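Local coordinates for exoribonuclease II, mitochondrial (PDB 6F3H), which probably degrades RNA from the 3' end in mitochondria, as the magnesium-binding nuclease of the RNA degradosome, through a domain of the RNB family, at residues E260-L265 / N310-T315; V570-G575 / H685-N690; A646-L651 / S671-S676. The protein carries 1 engineered substitution. One frame throughout, in Å; residues are numbered along the deposited sequence.

Contact 1 (E260-L265 / N310-T315); sequences EVITRL and NAVLTT
Ile262 meets Val312 and Leu313 through aliphatic carbons alone, so neither ring faces nor ring edges shape the join. The one flat side-chain group in 310-315 is the amide of Asn310. This amide does not touch Ile262, and its OD1 bonds to Leu313 N. The setting is helix-helix packing. Helix 251-281 supplies Ile262, and the N-terminal turn of helix 311-322 supplies its partners. The CD1 end of Ile262 fits into the notch between two neighbouring residues. It lies 3.5 Å from Val312 CG1 and 3.6 Å from Leu313 CD2. CG1 of Ile262 backs up the same contact, at 3.8 Å from Leu313 CD2. With CG1 beside the backbone N (chi1 -79°) and CD1 carried on outward, the longer branch reaches across the gap. Ile262 runs at about a right angle to both partners. Leu313 is buried and also touches Tyr258, one turn back on helix 251-281. Helix 293-303 packs nearby: its Tyr294 and Ile295 touch Leu265, and its Tyr302 touches Thr314. Arg264 forms a salt bridge with Glu272 along its own helix. Asn310 is the N-cap of helix 311-322. Its backbone O accepts from both Thr314 N and Thr314 OG1. Its OD1 accepts from Leu313 N at 3.0 Å, with the donor tilted 24° from the amide's carbonyl plane.

Contact 2 (V570-G575 / H685-N690); sequences VVFGDG and HKMIGN. With nucleotides of chain C.
Val570 and Met687, a selenomethionine here, come together at a slant, with the CB of the valine 4.1 Å from the SE of Met687. One backbone bond runs beside this packing. Val570 N donates to Met687 O over 2.7 Å, nearly straight at 165° and in the plane of the carbonyl. Met687 is bent at both chi2 and chi3, and the bends carry its methyl round toward Phe572. Met687 CE meets the ring of Phe572 obliquely and loosely, at 4.5 Å from CZ. The same methyl touches the sugar of G2 of chain C, with CE 3.6 Å from O4'. The ring of Phe572 faces the guanine of G2 but is inclined to it. Its CD2-CE2 side comes closest, with CE2 3.3 Å from C4 of the base. N3 of G2 lies over the same face, offset toward the rim. Phe576 meets the Phe572 ring as well, with the planes about 35° apart. Both segments are loops of the RNB domain. Here both line the bound RNA, consistent with an RNA path through that domain. At the next nucleotide, His685 uses its ring edge. NE2 donates to OP1 of A3 of chain C at 2.7 Å, and the bond is close to linear at 171°. Ile688 CD1 sits over the centre of one face of the His685 imidazole, 3.8 Å above it. This methyl is also 3.8 Å from C5' of A3, so it packs on both ring and sugar. Behind the loop, Ile688 O accepts a hydrogen bond from Arg563 NE of helix 543-567.

Contact 3 (A646-L651 / S671-S676); sequences AQFELL and SQLSSS. With nucleotides of chain C.
Phe648 extends its ring toward Gln672 and Leu673 because CG stands opposite the backbone N (chi1 -175°). Leu673 answers with CG beside its own backbone N (chi1 -55°), which brings CD2 forward to the aromatic ring. The two side chains cross at about a right angle. Leu673 CD2 lies near the ring plane, at the edge, 3.8 Å from Phe648 CE1. Gln672 runs alongside Phe648 in the opposite direction. Its amide plane is tilted 32° from that of the ring, and the amide end packs by the CB of Phe648. Gln647, the residue before Phe648, crosses Gln672 at about a right angle. Thr59 lies close to both of these glutamines. From Leu673 onward the loop meets RNA. Leu673 CB is 3.4 Å from O2' of A1 of chain C, and its CD1 is also near that sugar. One leucine therefore touches both the helix and the RNA. Ser676 OG donates to OP1 of A3 of chain C at 2.9 Å. Ser676 N adds a weak bond to OP1 of G2 of chain C at 3.3 Å. Tyr635 holds the backbone N of Ser674 with its hydroxyl. Ser674 OG reaches a lone pair of Ser675 O, 3.2 Å away, the carbonyl of the following residue. A loop running along three nucleotides, its start packed on a helix, is consistent with the RNA-binding channel of an RNB-family nuclease.

Contacts 2 and 3 are neighbours in the RNB domain, with centres 11 Å apart. Contact 3 is nested within the loop that contact 2 closes. They touch where Met687 CE lies 4.2 Å from Leu673 CD2, and both contact the same RNA. Their centres lie about 19 and 21 Å from the chain's centre, in loops along the nucleotides, with a helix on one side of contact 3. Contact 1 is peripheral, its centre about 32 Å from the chain's centre. It packs two helices away from the RNA, with Val312 exposed and Leu313 buried. Contact 1 is purely apolar across its segments. Contact 2 adds a backbone bond, and contact 3 adds amide packing against a helix.

Contact 1 (E260-L265 / N310-T315)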
loop_
_atom_site.group_PDB
_atom_site.type_symbol
_atom_site.label_atom_id
_atom_site.label_comp_id
_atom_site.label_asym_id
_atom_site.label_seq_id
_atom_site.Cartn_x
_atom_site.Cartn_y
_atom_site.Cartn_z
ATOM N N GLU A 260 28.293 11.284 -14.604
ATOM C CA GLU A 260 28.770 12.469 -15.317
ATOM C C GLU A 260 28.516 13.738 -14.528
ATOM O O GLU A 260 29.343 14.663 -14.534
ATOM C CB GLU A 260 28.110 12.563 -16.687
ATOM C CG GLU A 260 28.164 11.266 -17.465
ATOM C CD GLU A 260 27.526 11.373 -18.848
ATOM O OE1 GLU A 260 28.071 10.792 -19.816
ATOM O OE2 GLU A 260 26.477 12.040 -18.974
ATOM N N VAL A 261 27.397 13.775 -13.815
ATOM C CA VAL A 261 27.050 14.915 -12.978
ATOM C C VAL A 261 28.107 15.143 -11.914
ATOM O O VAL A 261 28.607 16.262 -11.735
ATOM C CB VAL A 261 25.677 14.671 -12.347
ATOM C CG1 VAL A 261 25.401 15.719 -11.313
ATOM C CG2 VAL A 261 24.618 14.630 -13.435
ATOM N N ILE A 262 28.449 14.078 -11.188
ATOM C CA ILE A 262 29.456 14.159 -10.133
ATOM C C ILE A 262 30.760 14.645 -10.713
ATOM O O ILE A 262 31.425 15.523 -10.158
ATOM C CB ILE A 262 29.628 12.795 -9.445
ATOM C CG1 ILE A 262 28.485 12.574 -8.456
ATOM C CG2 ILE A 262 31.006 12.686 -8.802
ATOM C CD1 ILE A 262 28.155 11.119 -8.218
ATOM N N THR A 263 31.146 14.072 -11.840
ATOM C CA THR A 263 32.393 14.473 -12.457
ATOM C C THR A 263 32.384 15.948 -12.805
ATOM O O THR A 263 33.302 16.687 -12.439
ATOM C CB THR A 263 32.609 13.651 -13.708
ATOM O OG1 THR A 263 32.474 12.263 -13.382
ATOM C CG2 THR A 263 33.969 13.917 -14.246
ATOM N N ARG A 264 31.315 16.419 -13.445
ATOM C CA ARG A 264 31.370 17.794 -13.902
ATOM C C ARG A 264 31.349 18.772 -12.733
ATOM O O ARG A 264 31.857 19.892 -12.849
ATOM C CB ARG A 264 30.252 18.056 -14.926
ATOM C CG ARG A 264 30.169 19.503 -15.348
ATOM C CD ARG A 264 29.608 19.676 -16.743
ATOM N NE ARG A 264 30.148 20.915 -17.319
ATOM C CZ ARG A 264 29.672 22.132 -17.064
ATOM N NH1 ARG A 264 30.233 23.212 -17.623
ATOM N NH2 ARG A 264 28.625 22.277 -16.257
ATOM N N LEU A 265 30.841 18.349 -11.590
ATOM C CA LEU A 265 30.724 19.249 -10.461
ATOM C C LEU A 265 31.956 19.314 -9.569
ATOM O O LEU A 265 32.115 20.304 -8.849
ATOM C CB LEU A 265 29.531 18.831 -9.626
ATOM C CG LEU A 265 28.189 19.223 -10.209
ATOM C CD1 LEU A 265 27.199 19.003 -9.139
ATOM C CD2 LEU A 265 28.170 20.676 -10.641
ATOM N N ASN A 310 21.987 7.868 -2.141
ATOM C CA ASN A 310 23.339 7.948 -2.702
ATOM C C ASN A 310 24.109 9.015 -1.924
ATOM O O ASN A 310 23.791 10.208 -2.000
ATOM C CB ASN A 310 23.313 8.261 -4.196
ATOM C CG ASN A 310 24.695 8.310 -4.800
ATOM O OD1 ASN A 310 25.533 9.114 -4.399
ATOM N ND2 ASN A 310 24.923 7.497 -5.817
ATOM N N ALA A 311 25.135 8.588 -1.196
ATOM C CA ALA A 311 25.746 9.457 -0.203
ATOM C C ALA A 311 26.711 10.455 -0.826
ATOM O O ALA A 311 26.942 11.537 -0.267
ATOM C CB ALA A 311 26.448 8.606 0.838
ATOM N N VAL A 312 27.324 10.082 -1.941
ATOM C CA VAL A 312 28.096 11.038 -2.708
ATOM C C VAL A 312 27.238 12.227 -3.064
ATOM O O VAL A 312 27.606 13.385 -2.836
ATOM C CB VAL A 312 28.624 10.370 -3.980
ATOM C CG1 VAL A 312 29.233 11.396 -4.886
ATOM C CG2 VAL A 312 29.591 9.302 -3.619
ATOM N N LEU A 313 26.071 11.947 -3.628
ATOM C CA LEU A 313 25.193 13.013 -4.055
ATOM C C LEU A 313 24.760 13.859 -2.884
ATOM O O LEU A 313 24.639 15.079 -3.008
ATOM C CB LEU A 313 23.985 12.419 -4.766
ATOM C CG LEU A 313 24.371 11.616 -6.001
ATOM C CD1 LEU A 313 23.200 10.949 -6.596
ATOM C CD2 LEU A 313 25.018 12.479 -7.005
ATOM N N THR A 314 24.588 13.247 -1.722
ATOM C CA THR A 314 24.250 14.047 -0.561
ATOM C C THR A 314 25.397 14.975 -0.203
ATOM O O THR A 314 25.189 16.138 0.158
ATOM C CB THR A 314 23.921 13.149 0.613
ATOM O OG1 THR A 314 22.969 12.165 0.197
ATOM C CG2 THR A 314 23.323 13.986 1.706
ATOM N N THR A 315 26.627 14.488 -0.316
ATOM C CA THR A 315 27.758 15.350 -0.015
ATOM C C THR A 315 27.841 16.485 -1.014
ATOM O O THR A 315 28.021 17.642 -0.635
ATOM C CB THR A 315 29.048 14.545 -0.010
ATOM O OG1 THR A 315 29.135 13.797 1.207
ATOM C CG2 THR A 315 30.207 15.479 -0.086
#

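Contact 2 (V570-G575 / H685-N690)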
loop_
_atom_site.group_PDB
_atom_site.type_symbol
_atom_site.label_atom_id
_atom_site.label_comp_id
_atom_site.label_asym_id
_atom_site.label_seq_id
_atom_site.Cartn_x
_atom_site.Cartn_y
_atom_site.Cartn_z
ATOM N N VAL A 570 -13.813 -6.982 14.627
ATOM C CA VAL A 570 -13.217 -5.882 15.360
ATOM C C VAL A 570 -13.435 -4.607 14.566
ATOM O O VAL A 570 -12.837 -4.406 13.495
ATOM C CB VAL A 570 -11.733 -6.113 15.595
ATOM C CG1 VAL A 570 -11.158 -4.898 16.279
ATOM C CG2 VAL A 570 -11.514 -7.414 16.355
ATOM N N VAL A 571 -14.237 -3.719 15.119
ATOM C CA VAL A 571 -14.715 -2.555 14.401
ATOM C C VAL A 571 -14.401 -1.297 15.196
ATOM O O VAL A 571 -14.544 -1.270 16.425
ATOM C CB VAL A 571 -16.221 -2.687 14.128
ATOM C CG1 VAL A 571 -16.612 -1.685 13.072
ATOM C CG2 VAL A 571 -16.557 -4.131 13.687
ATOM N N PHE A 572 -13.970 -0.254 14.500
ATOM C CA PHE A 572 -13.427 0.882 15.217
ATOM C C PHE A 572 -14.450 1.962 15.493
ATOM O O PHE A 572 -15.317 2.261 14.671
ATOM C CB PHE A 572 -12.269 1.526 14.471
ATOM C CG PHE A 572 -11.029 0.702 14.461
ATOM C CD1 PHE A 572 -10.937 -0.435 15.229
ATOM C CD2 PHE A 572 -9.936 1.099 13.722
ATOM C CE1 PHE A 572 -9.802 -1.176 15.222
ATOM C CE2 PHE A 572 -8.783 0.368 13.732
ATOM C CZ PHE A 572 -8.719 -0.772 14.476
ATOM N N GLY A 573 -14.245 2.611 16.633
ATOM C CA GLY A 573 -14.960 3.767 17.117
ATOM C C GLY A 573 -14.657 5.090 16.450
ATOM O O GLY A 573 -14.451 5.158 15.231
ATOM N N ASP A 574 -14.648 6.143 17.273
ATOM C CA ASP A 574 -14.530 7.542 16.882
ATOM C C ASP A 574 -13.101 8.068 16.905
ATOM O O ASP A 574 -12.233 7.584 17.634
ATOM C CB ASP A 574 -15.305 8.433 17.856
ATOM C CG ASP A 574 -16.772 8.320 17.716
ATOM O OD1 ASP A 574 -17.231 7.984 16.607
ATOM O OD2 ASP A 574 -17.458 8.574 18.729
ATOM N N GLY A 575 -12.906 9.150 16.154
ATOM C CA GLY A 575 -11.662 9.873 16.122
ATOM C C GLY A 575 -10.633 9.323 15.174
ATOM O O GLY A 575 -9.605 9.967 14.976
ATOM N N HIS A 685 -9.420 -13.382 7.589
ATOM C CA HIS A 685 -9.244 -11.955 7.820
ATOM C C HIS A 685 -9.859 -11.741 9.186
ATOM O O HIS A 685 -11.066 -11.555 9.326
ATOM C CB HIS A 685 -9.892 -11.111 6.733
ATOM C CG HIS A 685 -9.529 -9.660 6.811
ATOM N ND1 HIS A 685 -9.599 -8.945 7.988
ATOM C CD2 HIS A 685 -9.058 -8.802 5.878
ATOM C CE1 HIS A 685 -9.208 -7.704 7.777
ATOM N NE2 HIS A 685 -8.872 -7.590 6.504
ATOM N N LYS A 686 -9.017 -11.860 10.204
ATOM C CA LYS A 686 -9.455 -11.976 11.588
ATOM C C LYS A 686 -10.033 -10.695 12.162
ATOM O O LYS A 686 -10.410 -10.733 13.337
ATOM C CB LYS A 686 -8.287 -12.462 12.413
ATOM C CG LYS A 686 -7.902 -13.862 12.007
ATOM C CD LYS A 686 -6.967 -14.438 13.015
ATOM C CE LYS A 686 -6.329 -15.696 12.495
ATOM N NZ LYS A 686 -5.257 -16.146 13.421
HETATM N N MSE A 687 -10.139 -9.611 11.390
HETATM C CA MSE A 687 -10.831 -8.363 11.813
HETATM C C MSE A 687 -12.269 -8.300 11.410
HETATM O O MSE A 687 -13.136 -7.861 12.152
HETATM C CB MSE A 687 -10.182 -7.113 11.212
HETATM C CG MSE A 687 -8.714 -7.043 11.390
HETATM SE SE MSE A 687 -8.405 -6.968 13.298
HETATM C CE MSE A 687 -7.945 -5.101 13.589
ATOM N N ILE A 688 -12.479 -8.686 10.162
ATOM C CA ILE A 688 -13.809 -8.706 9.597
ATOM C C ILE A 688 -14.632 -9.800 10.249
ATOM O O ILE A 688 -15.852 -9.672 10.410
ATOM C CB ILE A 688 -13.648 -8.887 8.085
ATOM C CG1 ILE A 688 -13.061 -7.611 7.506
ATOM C CG2 ILE A 688 -14.958 -9.216 7.441
ATOM C CD1 ILE A 688 -12.840 -7.681 6.052
ATOM N N GLY A 689 -13.979 -10.876 10.653
ATOM C CA GLY A 689 -14.669 -11.960 11.289
ATOM C C GLY A 689 -13.704 -13.073 11.591
ATOM O O GLY A 689 -12.576 -12.836 12.027
ATOM N N ASN A 690 -14.132 -14.295 11.334
ATOM C CA ASN A 690 -13.295 -15.455 11.578
ATOM C C ASN A 690 -13.199 -16.273 10.315
ATOM O O ASN A 690 -13.074 -17.492 10.364
ATOM C CB ASN A 690 -13.864 -16.311 12.699
ATOM C CG ASN A 690 -15.334 -16.565 12.520
ATOM O OD1 ASN A 690 -16.154 -15.659 12.661
ATOM N ND2 ASN A 690 -15.680 -17.795 12.164
ATOM P P G C 2 -3.867 -1.665 8.122
ATOM O OP1 G C 2 -3.496 -2.583 6.995
ATOM O OP2 G C 2 -3.997 -0.182 8.033
ATOM O "O5'" G C 2 -5.251 -2.110 8.747
ATOM C "C5'" G C 2 -5.396 -3.396 9.313
ATOM C "C4'" G C 2 -6.830 -3.688 9.652
ATOM O "O4'" G C 2 -7.254 -2.891 10.778
ATOM C "C3'" G C 2 -7.842 -3.372 8.577
ATOM O "O3'" G C 2 -7.880 -4.386 7.602
ATOM C "C2'" G C 2 -9.127 -3.230 9.373
ATOM O "O2'" G C 2 -9.675 -4.493 9.700
ATOM C "C1'" G C 2 -8.618 -2.585 10.655
ATOM N N9 G C 2 -8.686 -1.145 10.557
ATOM C C8 G C 2 -7.581 -0.372 10.331
ATOM N N7 G C 2 -7.890 0.879 10.275
ATOM C C5 G C 2 -9.264 0.888 10.471
ATOM C C6 G C 2 -10.132 1.982 10.507
ATOM O O6 G C 2 -9.785 3.156 10.358
ATOM N N1 G C 2 -11.469 1.593 10.734
ATOM C C2 G C 2 -11.933 0.292 10.909
ATOM N N2 G C 2 -13.275 0.150 11.120
ATOM N N3 G C 2 -11.095 -0.759 10.873
ATOM C C4 G C 2 -9.802 -0.366 10.652
ATOM P P A C 3 -8.289 -4.027 6.116
ATOM O OP1 A C 3 -8.205 -5.236 5.256
ATOM O OP2 A C 3 -7.527 -2.831 5.753
ATOM O "O5'" A C 3 -9.804 -3.562 6.280
ATOM C "C5'" A C 3 -10.816 -4.490 6.628
ATOM C "C4'" A C 3 -12.185 -3.852 6.645
ATOM O "O4'" A C 3 -12.281 -2.919 7.752
ATOM C "C3'" A C 3 -12.557 -3.029 5.417
ATOM O "O3'" A C 3 -13.022 -3.826 4.346
ATOM C "C2'" A C 3 -13.586 -2.056 5.968
ATOM O "O2'" A C 3 -14.848 -2.662 6.123
ATOM C "C1'" A C 3 -13.014 -1.786 7.356
ATOM N N9 A C 3 -12.059 -0.696 7.257
ATOM C C8 A C 3 -10.720 -0.763 7.008
ATOM N N7 A C 3 -10.162 0.409 6.941
ATOM C C5 A C 3 -11.222 1.259 7.140
ATOM C C6 A C 3 -11.285 2.634 7.185
ATOM N N6 A C 3 -10.212 3.404 7.024
ATOM N N1 A C 3 -12.508 3.171 7.399
ATOM C C2 A C 3 -13.578 2.367 7.563
ATOM N N3 A C 3 -13.641 1.045 7.541
ATOM C C4 A C 3 -12.408 0.590 7.317
#

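Contact 3 (A646-L651 / S671-S676)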
loop_
_atom_site.group_PDB
_atom_site.type_symbol
_atom_site.label_atom_id
_atom_site.label_comp_id
_atom_site.label_asym_id
_atom_site.label_seq_id
_atom_site.Cartn_x
_atom_site.Cartn_y
_atom_site.Cartn_z
ATOM N N ALA A 646 -3.843 -9.868 27.215
ATOM C CA ALA A 646 -4.967 -9.501 28.073
ATOM C C ALA A 646 -5.339 -8.029 27.922
ATOM O O ALA A 646 -6.526 -7.684 27.970
ATOM C CB ALA A 646 -4.637 -9.851 29.526
ATOM N N GLN A 647 -4.346 -7.149 27.751
ATOM C CA GLN A 647 -4.669 -5.757 27.485
ATOM C C GLN A 647 -5.449 -5.646 26.192
ATOM O O GLN A 647 -6.386 -4.847 26.080
ATOM C CB GLN A 647 -3.393 -4.932 27.370
ATOM C CG GLN A 647 -2.834 -4.337 28.631
ATOM C CD GLN A 647 -1.306 -4.164 28.524
ATOM O OE1 GLN A 647 -0.749 -4.298 27.430
ATOM N NE2 GLN A 647 -0.662 -3.735 29.611
ATOM N N PHE A 648 -5.095 -6.477 25.225
ATOM C CA PHE A 648 -5.794 -6.503 23.953
ATOM C C PHE A 648 -7.174 -7.125 24.087
ATOM O O PHE A 648 -8.175 -6.542 23.655
ATOM C CB PHE A 648 -4.948 -7.306 22.970
ATOM C CG PHE A 648 -5.463 -7.325 21.589
ATOM C CD1 PHE A 648 -5.395 -6.199 20.798
ATOM C CD2 PHE A 648 -6.024 -8.471 21.067
ATOM C CE1 PHE A 648 -5.871 -6.221 19.506
ATOM C CE2 PHE A 648 -6.504 -8.495 19.775
ATOM C CZ PHE A 648 -6.426 -7.369 18.996
ATOM N N GLU A 649 -7.246 -8.294 24.729
ATOM C CA GLU A 649 -8.520 -8.987 24.874
ATOM C C GLU A 649 -9.490 -8.173 25.702
ATOM O O GLU A 649 -10.701 -8.219 25.462
ATOM C CB GLU A 649 -8.341 -10.378 25.487
ATOM C CG GLU A 649 -8.657 -11.550 24.530
ATOM C CD GLU A 649 -10.044 -11.492 23.821
ATOM O OE1 GLU A 649 -10.926 -10.663 24.160
ATOM O OE2 GLU A 649 -10.254 -12.310 22.896
ATOM N N LEU A 650 -8.981 -7.402 26.659
ATOM C CA LEU A 650 -9.890 -6.598 27.455
ATOM C C LEU A 650 -10.612 -5.592 26.581
ATOM O O LEU A 650 -11.769 -5.258 26.835
ATOM C CB LEU A 650 -9.115 -5.894 28.564
ATOM C CG LEU A 650 -9.850 -4.878 29.434
ATOM C CD1 LEU A 650 -9.116 -4.776 30.763
ATOM C CD2 LEU A 650 -9.925 -3.499 28.796
ATOM N N LEU A 651 -9.966 -5.120 25.532
ATOM C CA LEU A 651 -10.651 -4.193 24.654
ATOM C C LEU A 651 -11.652 -4.905 23.740
ATOM O O LEU A 651 -12.677 -4.317 23.366
ATOM C CB LEU A 651 -9.608 -3.415 23.874
ATOM C CG LEU A 651 -10.196 -2.490 22.845
ATOM C CD1 LEU A 651 -9.561 -1.134 23.002
ATOM C CD2 LEU A 651 -9.888 -3.078 21.504
ATOM N N SER A 671 -0.135 -0.511 19.250
ATOM C CA SER A 671 1.147 -1.175 19.389
ATOM C C SER A 671 1.023 -2.693 19.317
ATOM O O SER A 671 2.051 -3.380 19.420
ATOM C CB SER A 671 1.783 -0.755 20.716
ATOM N N GLN A 672 -0.206 -3.218 19.149
ATOM C CA GLN A 672 -0.474 -4.654 19.066
ATOM C C GLN A 672 -1.230 -5.068 17.803
ATOM O O GLN A 672 -1.806 -6.159 17.770
ATOM C CB GLN A 672 -1.248 -5.127 20.298
ATOM C CG GLN A 672 -0.999 -4.278 21.531
ATOM C CD GLN A 672 -1.543 -4.913 22.782
ATOM O OE1 GLN A 672 -1.956 -6.068 22.762
ATOM N NE2 GLN A 672 -1.530 -4.172 23.886
ATOM N N LEU A 673 -1.230 -4.251 16.757
ATOM C CA LEU A 673 -1.945 -4.615 15.546
ATOM C C LEU A 673 -1.018 -4.876 14.378
ATOM O O LEU A 673 0.055 -4.292 14.278
ATOM C CB LEU A 673 -2.908 -3.531 15.119
ATOM C CG LEU A 673 -3.879 -3.138 16.198
ATOM C CD1 LEU A 673 -4.520 -1.833 15.759
ATOM C CD2 LEU A 673 -4.875 -4.272 16.350
ATOM N N SER A 674 -1.473 -5.745 13.486
ATOM C CA SER A 674 -0.839 -6.092 12.224
ATOM C C SER A 674 -1.453 -5.255 11.090
ATOM O O SER A 674 -2.167 -4.272 11.332
ATOM C CB SER A 674 -1.016 -7.604 12.011
ATOM O OG SER A 674 -0.560 -8.049 10.744
ATOM N N SER A 675 -1.222 -5.672 9.846
ATOM C CA SER A 675 -1.888 -5.096 8.694
ATOM C C SER A 675 -2.373 -6.240 7.825
ATOM O O SER A 675 -1.976 -7.398 7.999
ATOM C CB SER A 675 -0.976 -4.148 7.900
ATOM O OG SER A 675 -0.276 -4.812 6.857
ATOM N N SER A 676 -3.256 -5.908 6.898
ATOM C CA SER A 676 -3.865 -6.912 6.052
ATOM C C SER A 676 -3.018 -7.096 4.804
ATOM O O SER A 676 -2.279 -6.203 4.384
ATOM C CB SER A 676 -5.315 -6.530 5.722
ATOM O OG SER A 676 -5.449 -5.885 4.465
ATOM P P A C 1 1.901 -0.436 10.229
ATOM O OP1 A C 1 2.166 -0.350 8.775
ATOM O OP2 A C 1 1.531 -1.742 10.846
ATOM O "O5'" A C 1 0.730 0.616 10.436
ATOM C "C5'" A C 1 -0.540 0.383 9.855
ATOM C "C4'" A C 1 -1.378 -0.510 10.736
ATOM O "O4'" A C 1 -1.575 0.130 12.025
ATOM C "C3'" A C 1 -2.779 -0.770 10.222
ATOM O "O3'" A C 1 -2.854 -1.840 9.323
ATOM C "C2'" A C 1 -3.587 -0.969 11.489
ATOM O "O2'" A C 1 -3.357 -2.266 12.019
ATOM C "C1'" A C 1 -2.928 0.050 12.404
ATOM N N9 A C 1 -3.483 1.401 12.214
ATOM C C8 A C 1 -3.985 1.975 11.067
ATOM N N7 A C 1 -4.365 3.211 11.222
ATOM C C5 A C 1 -4.078 3.470 12.553
ATOM C C6 A C 1 -4.250 4.614 13.338
ATOM N N6 A C 1 -4.777 5.744 12.858
ATOM N N1 A C 1 -3.860 4.552 14.633
ATOM C C2 A C 1 -3.337 3.415 15.101
ATOM N N3 A C 1 -3.122 2.269 14.462
ATOM C C4 A C 1 -3.522 2.371 13.178
ATOM P P G C 2 -3.867 -1.665 8.122
ATOM O OP1 G C 2 -3.496 -2.583 6.995
ATOM O OP2 G C 2 -3.997 -0.182 8.033
ATOM O "O5'" G C 2 -5.251 -2.110 8.747
ATOM C "C5'" G C 2 -5.396 -3.396 9.313
ATOM C "C4'" G C 2 -6.830 -3.688 9.652
ATOM O "O4'" G C 2 -7.254 -2.891 10.778
ATOM C "C3'" G C 2 -7.842 -3.372 8.577
ATOM O "O3'" G C 2 -7.880 -4.386 7.602
ATOM C "C2'" G C 2 -9.127 -3.230 9.373
ATOM O "O2'" G C 2 -9.675 -4.493 9.700
ATOM C "C1'" G C 2 -8.618 -2.585 10.655
ATOM N N9 G C 2 -8.686 -1.145 10.557
ATOM C C8 G C 2 -7.581 -0.372 10.331
ATOM N N7 G C 2 -7.890 0.879 10.275
ATOM C C5 G C 2 -9.264 0.888 10.471
ATOM C C6 G C 2 -10.132 1.982 10.507
ATOM O O6 G C 2 -9.785 3.156 10.358
ATOM N N1 G C 2 -11.469 1.593 10.734
ATOM C C2 G C 2 -11.933 0.292 10.909
ATOM N N2 G C 2 -13.275 0.150 11.120
ATOM N N3 G C 2 -11.095 -0.759 10.873
ATOM C C4 G C 2 -9.802 -0.366 10.652
ATOM P P A C 3 -8.289 -4.027 6.116
ATOM O OP1 A C 3 -8.205 -5.236 5.256
ATOM O OP2 A C 3 -7.527 -2.831 5.753
ATOM O "O5'" A C 3 -9.804 -3.562 6.280
ATOM C "C5'" A C 3 -10.816 -4.490 6.628
ATOM C "C4'" A C 3 -12.185 -3.852 6.645
ATOM O "O4'" A C 3 -12.281 -2.919 7.752
ATOM C "C3'" A C 3 -12.557 -3.029 5.417
ATOM O "O3'" A C 3 -13.022 -3.826 4.346
ATOM C "C2'" A C 3 -13.586 -2.056 5.968
ATOM O "O2'" A C 3 -14.848 -2.662 6.123
ATOM C "C1'" A C 3 -13.014 -1.786 7.356
ATOM N N9 A C 3 -12.059 -0.696 7.257
ATOM C C8 A C 3 -10.720 -0.763 7.008
ATOM N N7 A C 3 -10.162 0.409 6.941
ATOM C C5 A C 3 -11.222 1.259 7.140
ATOM C C6 A C 3 -11.285 2.634 7.185
ATOM N N6 A C 3 -10.212 3.404 7.024
ATOM N N1 A C 3 -12.508 3.171 7.399
ATOM C C2 A C 3 -13.578 2.367 7.563
ATOM N N3 A C 3 -13.641 1.045 7.541
ATOM C C4 A C 3 -12.408 0.590 7.317
#